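Local coordinates for protein fructose-bisphosphate aldolase (Plasmodium falciparum, PDB 4TR9) that belongs to the class I fructose-bisphosphate aldolases, enzymes built as TIM barrels of alternating parallel strands and helices, at residues D67-F78 and A330-E339; V276-A287 and L304-S315. All coordinates share one frame; numbering follows the deposited sequence.

How the interactions relate
Interaction 1 and interaction 2 illustrate how one barrel is held at two depths. Interaction 2 is buried, its centre about 10 Å from that of the chain. It joins two neighbouring barrel strands and the starts of the helices after them, by strand pairing, small apolar contacts and a carboxylate received by a helix. Interaction 1 lies about 18 Å out and is partly exposed; there helix 327-346 packs on the end of helix 59-70 and the turn after it, through an arginine, leucines and a phenylalanine. Centres about 15 Å apart, the two touch where L334 meets L312 and L69 meets Q313, and through a weak ion pair of R337 with E285.

Interaction 1: D67-F78 and A330-E339; sequences DLLFGTKGLGKF and AREVLLQRAE
R331 reaches across to the last turn of helix 59-70 and meets the carbonyls there, an instance of a cationic side chain gathering acceptors at a helix C-terminus. Its NE donates to L68 O at 3.0 Å, using a lone pair in the carbonyl plane, although the N-H...O angle of 131° makes the bond bent. NH1 adds a weak bond to D67 O, 3.2 Å away, and a long salt bridge to D67 OD2, whose partner oxygen OD1 is engaged by N93. G71 O sits above one face of the guanidinium, near its rim, without a bond. The ammonium of K73 approaches the guanidinium edge; a water accepts from R331 NH2 at 2.9 Å and weakly from K73 NZ, which probably eases the closeness of the two positive charges.

Apolar contacts continue along the helix. T72 and L335 meet tip to tip, T72 CG2 standing 3.7 Å from L335 CG. One rotation of T72 (chi1 -59°) puts OG1 beside its backbone N and this methyl opposite that N, facing L335. OG1 lies 3.4 Å from R331 CG and also has L68 O and L69 O within hydrogen-bonding distance. The CD2 methyl of L334 is shared: L69 CD2 and L75 CD1 both touch it, each side chain crossing that of L334 at about a right angle.

The aromatic part belongs to F78. E339 CB makes a CH-pi contact over one ring face, 3.8 Å from the F78 centroid, while K77 CB lies over the opposite face. F78 CB also rests on A338 CB, 3.7 Å away.

Between these groups the chain makes a type II beta turn from T72 to L75, with G74 at positive phi. Beyond the contact, L68 packs on V316 and W320 of helix 310-320, F70 turns to strand 79-84, and the backbone of F78 is hydrogen-bonded to that of G35, at the start of strand 35-39.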
loop_
_atom_site.group_PDB
_atom_site.type_symbol
_atom_site.label_atom_id
_atom_site.label_comp_id
_atom_site.label_asym_id
_atom_site.label_seq_id
_atom_site.Cartn_x
_atom_site.Cartn_y
_atom_site.Cartn_z
ATOM N N ASP A 67 15.339 -38.603 19.832
ATOM C CA ASP A 67 15.931 -38.870 21.138
ATOM C C ASP A 67 17.449 -38.821 21.032
ATOM O O ASP A 67 18.136 -38.377 21.951
ATOM C CB ASP A 67 15.479 -40.229 21.677
ATOM C CG ASP A 67 16.288 -40.678 22.879
ATOM O OD1 ASP A 67 15.964 -40.251 24.007
ATOM O OD2 ASP A 67 17.244 -41.460 22.697
ATOM N N LEU A 68 17.963 -39.285 19.896
ATOM C CA LEU A 68 19.394 -39.272 19.630
ATOM C C LEU A 68 19.910 -37.842 19.547
ATOM O O LEU A 68 21.001 -37.533 20.027
ATOM C CB LEU A 68 19.699 -40.029 18.333
ATOM C CG LEU A 68 21.150 -40.159 17.860
ATOM C CD1 LEU A 68 21.339 -41.490 17.161
ATOM C CD2 LEU A 68 21.537 -39.023 16.924
ATOM N N LEU A 69 19.116 -36.972 18.934
ATOM C CA LEU A 69 19.492 -35.576 18.763
ATOM C C LEU A 69 19.443 -34.815 20.082
ATOM O O LEU A 69 20.421 -34.188 20.486
ATOM C CB LEU A 69 18.580 -34.896 17.740
ATOM C CG LEU A 69 18.585 -35.453 16.314
ATOM C CD1 LEU A 69 17.564 -34.724 15.454
ATOM C CD2 LEU A 69 19.972 -35.352 15.700
ATOM N N PHE A 70 18.299 -34.883 20.756
ATOM C CA PHE A 70 18.064 -34.070 21.944
ATOM C C PHE A 70 18.734 -34.662 23.178
ATOM O O PHE A 70 18.954 -33.965 24.169
ATOM C CB PHE A 70 16.560 -33.909 22.187
ATOM C CG PHE A 70 15.796 -33.437 20.979
ATOM C CD1 PHE A 70 16.398 -32.622 20.034
ATOM C CD2 PHE A 70 14.478 -33.814 20.789
ATOM C CE1 PHE A 70 15.701 -32.194 18.922
ATOM C CE2 PHE A 70 13.775 -33.387 19.678
ATOM C CZ PHE A 70 14.390 -32.579 18.743
ATOM N N GLY A 71 19.061 -35.948 23.113
ATOM C CA GLY A 71 19.703 -36.626 24.224
ATOM C C GLY A 71 21.215 -36.529 24.168
ATOM O O GLY A 71 21.915 -37.163 24.955
ATOM N N THR A 72 21.717 -35.731 23.231
ATOM C CA THR A 72 23.154 -35.557 23.061
ATOM C C THR A 72 23.751 -34.722 24.189
ATOM O O THR A 72 23.472 -33.529 24.308
ATOM C CB THR A 72 23.485 -34.890 21.715
ATOM O OG1 THR A 72 22.985 -35.699 20.643
ATOM C CG2 THR A 72 24.987 -34.725 21.558
ATOM N N LYS A 73 24.576 -35.360 25.014
ATOM C CA LYS A 73 25.212 -34.684 26.138
ATOM C C LYS A 73 26.235 -33.658 25.661
ATOM O O LYS A 73 27.244 -34.010 25.049
ATOM C CB LYS A 73 25.877 -35.704 27.067
ATOM C CG LYS A 73 24.894 -36.621 27.781
ATOM C CD LYS A 73 25.609 -37.653 28.642
ATOM C CE LYS A 73 26.302 -38.710 27.795
ATOM N NZ LYS A 73 25.329 -39.538 27.028
ATOM N N GLY A 74 25.963 -32.386 25.939
ATOM C CA GLY A 74 26.869 -31.313 25.574
ATOM C C GLY A 74 26.411 -30.527 24.362
ATOM O O GLY A 74 27.144 -29.683 23.845
ATOM N N LEU A 75 25.191 -30.800 23.909
ATOM C CA LEU A 75 24.638 -30.132 22.736
ATOM C C LEU A 75 24.296 -28.675 23.035
ATOM O O LEU A 75 24.276 -27.834 22.135
ATOM C CB LEU A 75 23.393 -30.872 22.238
ATOM C CG LEU A 75 22.790 -30.384 20.919
ATOM C CD1 LEU A 75 23.760 -30.612 19.769
ATOM C CD2 LEU A 75 21.456 -31.062 20.647
ATOM N N GLY A 76 24.033 -28.384 24.305
ATOM C CA GLY A 76 23.623 -27.054 24.720
ATOM C C GLY A 76 24.697 -25.995 24.573
ATOM O O GLY A 76 24.413 -24.799 24.646
ATOM N N LYS A 77 25.936 -26.432 24.369
ATOM C CA LYS A 77 27.049 -25.507 24.201
ATOM C C LYS A 77 26.974 -24.800 22.852
ATOM O O LYS A 77 27.440 -23.669 22.706
ATOM C CB LYS A 77 28.383 -26.245 24.341
ATOM C CG LYS A 77 29.603 -25.336 24.323
ATOM C CD LYS A 77 30.890 -26.123 24.513
ATOM C CE LYS A 77 32.102 -25.204 24.507
ATOM N NZ LYS A 77 33.372 -25.956 24.698
ATOM N N PHE A 78 26.375 -25.464 21.869
ATOM C CA PHE A 78 26.304 -24.918 20.517
ATOM C C PHE A 78 24.869 -24.662 20.064
ATOM O O PHE A 78 24.635 -23.932 19.102
ATOM C CB PHE A 78 26.996 -25.859 19.530
ATOM C CG PHE A 78 28.333 -26.354 20.001
ATOM C CD1 PHE A 78 29.404 -25.486 20.124
ATOM C CD2 PHE A 78 28.520 -27.689 20.315
ATOM C CE1 PHE A 78 30.636 -25.938 20.556
ATOM C CE2 PHE A 78 29.749 -28.149 20.748
ATOM C CZ PHE A 78 30.808 -27.271 20.868
ATOM N N ALA A 330 26.992 -41.361 16.206
ATOM C CA ALA A 330 26.284 -40.346 15.435
ATOM C C ALA A 330 26.141 -39.049 16.226
ATOM O O ALA A 330 26.104 -37.962 15.649
ATOM C CB ALA A 330 24.916 -40.861 15.012
ATOM N N ARG A 331 26.059 -39.169 17.548
ATOM C CA ARG A 331 25.923 -38.001 18.411
ATOM C C ARG A 331 27.181 -37.141 18.387
ATOM O O ARG A 331 27.111 -35.922 18.552
ATOM C CB ARG A 331 25.600 -38.425 19.845
ATOM C CG ARG A 331 24.155 -38.846 20.051
ATOM C CD ARG A 331 23.891 -39.238 21.495
ATOM N NE ARG A 331 22.472 -39.483 21.738
ATOM C CZ ARG A 331 21.969 -39.853 22.911
ATOM N NH1 ARG A 331 20.664 -40.053 23.041
ATOM N NH2 ARG A 331 22.769 -40.024 23.953
ATOM N N GLU A 332 28.330 -37.777 18.184
ATOM C CA GLU A 332 29.586 -37.047 18.064
ATOM C C GLU A 332 29.632 -36.313 16.727
ATOM O O GLU A 332 30.194 -35.222 16.624
ATOM C CB GLU A 332 30.783 -37.991 18.201
ATOM C CG GLU A 332 32.136 -37.290 18.145
ATOM C CD GLU A 332 33.294 -38.213 18.481
ATOM O OE1 GLU A 332 33.046 -39.297 19.053
ATOM O OE2 GLU A 332 34.450 -37.855 18.175
ATOM N N VAL A 333 29.030 -36.918 15.706
ATOM C CA VAL A 333 28.929 -36.289 14.394
ATOM C C VAL A 333 28.052 -35.045 14.488
ATOM O O VAL A 333 28.315 -34.032 13.839
ATOM C CB VAL A 333 28.352 -37.259 13.341
ATOM C CG1 VAL A 333 28.254 -36.581 11.983
ATOM C CG2 VAL A 333 29.208 -38.511 13.252
ATOM N N LEU A 334 27.015 -35.128 15.315
ATOM C CA LEU A 334 26.130 -33.995 15.558
ATOM C C LEU A 334 26.867 -32.863 16.265
ATOM O O LEU A 334 26.664 -31.688 15.955
ATOM C CB LEU A 334 24.922 -34.432 16.388
ATOM C CG LEU A 334 23.952 -33.324 16.802
ATOM C CD1 LEU A 334 23.332 -32.669 15.577
ATOM C CD2 LEU A 334 22.874 -33.869 17.729
ATOM N N LEU A 335 27.725 -33.225 17.214
ATOM C CA LEU A 335 28.455 -32.241 18.005
ATOM C C LEU A 335 29.511 -31.504 17.190
ATOM O O LEU A 335 29.710 -30.303 17.369
ATOM C CB LEU A 335 29.111 -32.913 19.213
ATOM C CG LEU A 335 28.171 -33.280 20.361
ATOM C CD1 LEU A 335 28.927 -33.990 21.473
ATOM C CD2 LEU A 335 27.475 -32.036 20.893
ATOM N N GLN A 336 30.188 -32.219 16.296
ATOM C CA GLN A 336 31.237 -31.604 15.491
ATOM C C GLN A 336 30.641 -30.678 14.435
ATOM O O GLN A 336 31.281 -29.714 14.017
ATOM C CB GLN A 336 32.118 -32.669 14.828
ATOM C CG GLN A 336 31.444 -33.456 13.719
ATOM C CD GLN A 336 32.421 -34.314 12.941
ATOM O OE1 GLN A 336 33.616 -34.335 13.234
ATOM N NE2 GLN A 336 31.917 -35.028 11.941
ATOM N N ARG A 337 29.414 -30.965 14.010
ATOM C CA ARG A 337 28.719 -30.093 13.070
ATOM C C ARG A 337 28.166 -28.876 13.800
ATOM O O ARG A 337 28.176 -27.764 13.271
ATOM C CB ARG A 337 27.593 -30.838 12.350
ATOM C CG ARG A 337 28.061 -31.959 11.433
ATOM C CD ARG A 337 29.199 -31.508 10.533
ATOM N NE ARG A 337 28.869 -30.298 9.786
ATOM C CZ ARG A 337 29.735 -29.632 9.027
ATOM N NH1 ARG A 337 29.351 -28.538 8.385
ATOM N NH2 ARG A 337 30.985 -30.058 8.914
ATOM N N ALA A 338 27.684 -29.098 15.019
ATOM C CA ALA A 338 27.177 -28.016 15.851
ATOM C C ALA A 338 28.300 -27.052 16.218
ATOM O O ALA A 338 28.107 -25.838 16.236
ATOM C CB ALA A 338 26.522 -28.571 17.105
ATOM N N GLU A 339 29.473 -27.606 16.509
ATOM C CA GLU A 339 30.641 -26.800 16.846
ATOM C C GLU A 339 31.150 -26.052 15.620
ATOM O O GLU A 339 31.648 -24.932 15.726
ATOM C CB GLU A 339 31.751 -27.678 17.428
ATOM C CG GLU A 339 32.968 -26.904 17.916
ATOM C CD GLU A 339 34.053 -27.808 18.466
ATOM O OE1 GLU A 339 34.024 -29.023 18.177
ATOM O OE2 GLU A 339 34.936 -27.304 19.192
HETATM O O HOH W 1 25.452 -41.046 24.217
#

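Interaction 2: V276-A287 and L304-S315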
loop_
_atom_site.group_PDB
_atom_site.type_symbol
_atom_site.label_atom_id
_atom_site.label_comp_id
_atom_site.label_asym_id
_atom_site.label_seq_id
_atom_site.Cartn_x
_atom_site.Cartn_y
_atom_site.Cartn_z
ATOM N N VAL A 276 18.432 -15.901 11.953
ATOM C CA VAL A 276 18.802 -17.310 11.892
ATOM C C VAL A 276 18.670 -17.867 10.473
ATOM O O VAL A 276 17.569 -18.152 10.005
ATOM C CB VAL A 276 17.947 -18.151 12.864
ATOM C CG1 VAL A 276 18.517 -18.077 14.268
ATOM C CG2 VAL A 276 16.497 -17.683 12.855
ATOM N N PHE A 277 19.801 -18.022 9.793
ATOM C CA PHE A 277 19.800 -18.489 8.408
ATOM C C PHE A 277 19.365 -19.945 8.276
ATOM O O PHE A 277 19.538 -20.745 9.195
ATOM C CB PHE A 277 21.187 -18.313 7.786
ATOM C CG PHE A 277 21.581 -16.882 7.579
ATOM C CD1 PHE A 277 21.041 -16.148 6.537
ATOM C CD2 PHE A 277 22.495 -16.272 8.419
ATOM C CE1 PHE A 277 21.400 -14.829 6.340
ATOM C CE2 PHE A 277 22.861 -14.953 8.228
ATOM C CZ PHE A 277 22.312 -14.232 7.187
ATOM N N LEU A 278 18.798 -20.277 7.121
ATOM C CA LEU A 278 18.429 -21.651 6.812
ATOM C C LEU A 278 19.432 -22.248 5.831
ATOM O O LEU A 278 19.903 -21.565 4.922
ATOM C CB LEU A 278 17.005 -21.716 6.251
ATOM C CG LEU A 278 16.657 -20.860 5.029
ATOM C CD1 LEU A 278 16.850 -21.635 3.732
ATOM C CD2 LEU A 278 15.234 -20.330 5.135
ATOM N N SER A 279 19.758 -23.521 6.022
ATOM C CA SER A 279 20.752 -24.190 5.191
ATOM C C SER A 279 20.264 -24.359 3.757
ATOM O O SER A 279 21.034 -24.203 2.810
ATOM C CB SER A 279 21.118 -25.553 5.785
ATOM O OG SER A 279 19.977 -26.385 5.903
ATOM N N GLY A 280 18.982 -24.672 3.602
ATOM C CA GLY A 280 18.409 -24.891 2.286
ATOM C C GLY A 280 18.965 -26.144 1.642
ATOM O O GLY A 280 19.044 -27.194 2.278
ATOM N N GLY A 281 19.362 -26.034 0.378
ATOM C CA GLY A 281 19.922 -27.162 -0.343
ATOM C C GLY A 281 21.435 -27.232 -0.255
ATOM O O GLY A 281 22.058 -28.096 -0.874
ATOM N N GLN A 282 22.027 -26.322 0.512
ATOM C CA GLN A 282 23.478 -26.280 0.669
ATOM C C GLN A 282 23.994 -27.527 1.374
ATOM O O GLN A 282 23.293 -28.122 2.193
ATOM C CB GLN A 282 23.904 -25.037 1.453
ATOM C CG GLN A 282 23.496 -23.719 0.825
ATOM C CD GLN A 282 23.905 -22.529 1.670
ATOM O OE1 GLN A 282 24.994 -22.509 2.246
ATOM N NE2 GLN A 282 23.031 -21.534 1.756
ATOM N N SER A 283 25.222 -27.920 1.055
ATOM C CA SER A 283 25.860 -29.035 1.741
ATOM C C SER A 283 26.205 -28.620 3.165
ATOM O O SER A 283 26.186 -27.434 3.492
ATOM C CB SER A 283 27.114 -29.492 0.994
ATOM O OG SER A 283 28.082 -28.459 0.939
ATOM N N GLU A 284 26.510 -29.598 4.012
ATOM C CA GLU A 284 26.836 -29.327 5.407
ATOM C C GLU A 284 28.022 -28.382 5.537
ATOM O O GLU A 284 27.986 -27.431 6.318
ATOM C CB GLU A 284 27.132 -30.628 6.154
ATOM C CG GLU A 284 25.915 -31.492 6.422
ATOM C CD GLU A 284 26.257 -32.729 7.227
ATOM O OE1 GLU A 284 27.423 -33.173 7.165
ATOM O OE2 GLU A 284 25.366 -33.253 7.928
ATOM N N GLU A 285 29.069 -28.646 4.764
ATOM C CA GLU A 285 30.296 -27.863 4.844
ATOM C C GLU A 285 30.101 -26.446 4.311
ATOM O O GLU A 285 30.510 -25.476 4.948
ATOM C CB GLU A 285 31.424 -28.558 4.081
ATOM C CG GLU A 285 32.788 -27.920 4.282
ATOM C CD GLU A 285 33.267 -28.005 5.719
ATOM O OE1 GLU A 285 32.911 -28.982 6.411
ATOM O OE2 GLU A 285 33.998 -27.091 6.159
ATOM N N GLU A 286 29.476 -26.330 3.143
ATOM C CA GLU A 286 29.255 -25.028 2.524
ATOM C C GLU A 286 28.309 -24.162 3.352
ATOM O O GLU A 286 28.402 -22.937 3.330
ATOM C CB GLU A 286 28.710 -25.194 1.103
ATOM C CG GLU A 286 29.718 -25.776 0.123
ATOM C CD GLU A 286 29.154 -25.925 -1.276
ATOM O OE1 GLU A 286 27.936 -25.711 -1.454
ATOM O OE2 GLU A 286 29.929 -26.256 -2.199
ATOM N N ALA A 287 27.404 -24.805 4.083
ATOM C CA ALA A 287 26.495 -24.087 4.969
ATOM C C ALA A 287 27.260 -23.482 6.140
ATOM O O ALA A 287 26.854 -22.464 6.701
ATOM C CB ALA A 287 25.396 -25.010 5.470
ATOM N N LEU A 304 24.018 -12.880 13.578
ATOM C CA LEU A 304 23.785 -13.640 12.355
ATOM C C LEU A 304 24.211 -15.091 12.538
ATOM O O LEU A 304 25.325 -15.475 12.177
ATOM C CB LEU A 304 24.526 -13.007 11.176
ATOM C CG LEU A 304 24.131 -11.562 10.865
ATOM C CD1 LEU A 304 24.769 -11.087 9.573
ATOM C CD2 LEU A 304 22.623 -11.427 10.791
ATOM N N THR A 305 23.314 -15.890 13.107
ATOM C CA THR A 305 23.599 -17.293 13.374
ATOM C C THR A 305 22.805 -18.203 12.439
ATOM O O THR A 305 22.482 -17.818 11.315
ATOM C CB THR A 305 23.298 -17.655 14.842
ATOM O OG1 THR A 305 23.395 -19.073 15.020
ATOM C CG2 THR A 305 21.906 -17.186 15.239
ATOM N N PHE A 306 22.489 -19.407 12.906
ATOM C CA PHE A 306 21.893 -20.422 12.045
ATOM C C PHE A 306 20.647 -21.074 12.635
ATOM O O PHE A 306 20.493 -21.171 13.853
ATOM C CB PHE A 306 22.928 -21.507 11.730
ATOM C CG PHE A 306 23.459 -22.216 12.948
ATOM C CD1 PHE A 306 22.876 -23.392 13.394
ATOM C CD2 PHE A 306 24.542 -21.705 13.647
ATOM C CE1 PHE A 306 23.362 -24.043 14.515
ATOM C CE2 PHE A 306 25.031 -22.352 14.769
ATOM C CZ PHE A 306 24.442 -23.523 15.201
ATOM N N SER A 307 19.758 -21.517 11.751
ATOM C CA SER A 307 18.634 -22.366 12.126
ATOM C C SER A 307 18.639 -23.588 11.221
ATOM O O SER A 307 17.687 -23.837 10.482
ATOM C CB SER A 307 17.307 -21.616 12.015
ATOM O OG SER A 307 16.217 -22.453 12.366
ATOM N N TYR A 308 19.732 -24.343 11.281
ATOM C CA TYR A 308 19.960 -25.447 10.359
ATOM C C TYR A 308 19.212 -26.713 10.750
ATOM O O TYR A 308 18.919 -26.945 11.924
ATOM C CB TYR A 308 21.456 -25.756 10.262
ATOM C CG TYR A 308 22.283 -24.661 9.631
ATOM C CD1 TYR A 308 21.699 -23.704 8.810
ATOM C CD2 TYR A 308 23.652 -24.587 9.852
ATOM C CE1 TYR A 308 22.458 -22.703 8.230
ATOM C CE2 TYR A 308 24.417 -23.591 9.276
ATOM C CZ TYR A 308 23.816 -22.652 8.468
ATOM O OH TYR A 308 24.579 -21.661 7.898
ATOM N N GLY A 309 18.913 -27.529 9.748
ATOM C CA GLY A 309 18.348 -28.846 9.963
ATOM C C GLY A 309 19.075 -29.845 9.087
ATOM O O GLY A 309 19.531 -30.884 9.557
ATOM N N ARG A 310 19.194 -29.517 7.806
ATOM C CA ARG A 310 19.927 -30.353 6.865
ATOM C C ARG A 310 21.421 -30.332 7.162
ATOM O O ARG A 310 22.091 -31.361 7.106
ATOM C CB ARG A 310 19.676 -29.890 5.430
ATOM C CG ARG A 310 20.411 -30.698 4.374
ATOM C CD ARG A 310 20.203 -30.106 2.992
ATOM N NE ARG A 310 20.485 -31.069 1.932
ATOM C CZ ARG A 310 19.561 -31.833 1.357
ATOM N NH1 ARG A 310 19.903 -32.685 0.400
ATOM N NH2 ARG A 310 18.294 -31.744 1.739
ATOM N N ALA A 311 21.936 -29.150 7.488
ATOM C CA ALA A 311 23.367 -28.964 7.703
ATOM C C ALA A 311 23.848 -29.562 9.023
ATOM O O ALA A 311 25.047 -29.588 9.297
ATOM C CB ALA A 311 23.712 -27.484 7.646
ATOM N N LEU A 312 22.913 -30.041 9.837
ATOM C CA LEU A 312 23.256 -30.595 11.142
ATOM C C LEU A 312 22.897 -32.072 11.270
ATOM O O LEU A 312 23.421 -32.767 12.138
ATOM C CB LEU A 312 22.562 -29.807 12.254
ATOM C CG LEU A 312 23.073 -28.392 12.529
ATOM C CD1 LEU A 312 22.185 -27.689 13.543
ATOM C CD2 LEU A 312 24.515 -28.431 13.013
ATOM N N GLN A 313 22.009 -32.550 10.405
ATOM C CA GLN A 313 21.454 -33.891 10.559
ATOM C C GLN A 313 21.787 -34.843 9.414
ATOM O O GLN A 313 21.591 -36.053 9.539
ATOM C CB GLN A 313 19.936 -33.809 10.717
ATOM C CG GLN A 313 19.476 -33.004 11.919
ATOM C CD GLN A 313 17.966 -32.898 12.002
ATOM O OE1 GLN A 313 17.408 -31.801 12.002
ATOM N NE2 GLN A 313 17.295 -34.041 12.074
ATOM N N ALA A 314 22.281 -34.303 8.304
ATOM C CA ALA A 314 22.543 -35.109 7.114
ATOM C C ALA A 314 23.554 -36.223 7.380
ATOM O O ALA A 314 23.317 -37.380 7.032
ATOM C CB ALA A 314 23.024 -34.225 5.973
ATOM N N SER A 315 24.676 -35.873 8.001
ATOM C CA SER A 315 25.722 -36.847 8.289
ATOM C C SER A 315 25.373 -37.706 9.500
ATOM O O SER A 315 25.862 -38.828 9.636
ATOM C CB SER A 315 27.061 -36.144 8.514
ATOM O OG SER A 315 27.515 -35.518 7.328
HETATM O O HOH W 2 27.065 -27.544 8.651
#
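E284 turns CG away from its carbonyl carbon to lie beside N (chi1 -72°) and then runs extended, which carries its carboxylate along A311 and A314 to S315. There S315 N donates to E284 OE2 at 2.7 Å, with an N-H...O angle of 151°, arriving from above the carboxylate plane. S315 OG also donates to OE1, but the modelled separation is so short that its exact geometry is doubtful. Y308 likewise has CG beside its backbone N (chi1 -66°), and its ring carries the hydroxyl OH to A287 O, a weak bond of 2.7 Å. A287 CB lies over a face of that ring.

The contact belongs to a beta-alpha-beta unit of the TIM barrel, strand 274-277, helix 284-295 and strand 303-308, the two strands being parallel neighbours. Their ladder is formed by F277 N with T305 O, 3.1 Å apart, and by S307 N with F277 O, 2.7 Å apart. The side chains of V276 and T305 run alongside each other on the same face of the sheet, CG1 of V276 3.6 Å from CG2 of T305; T305 OG1 is hydrogen-bonded to K34 O. The edge of the F277 ring meets L304 CB.

Beyond the strands, S279 CB touches both Y308 CD1, at 3.6 Å, and the methyl of A311, which also touches A287 CB at 3.7 Å. S279 OG bonds to the backbone of a bound peptide, and R310 NH2 does so weakly. The side chain of L278 is about 6 Å from the bound 38D; S307 OG and K237 NZ share a weak hydrogen bond, and K237 belongs to that ligand's pocket.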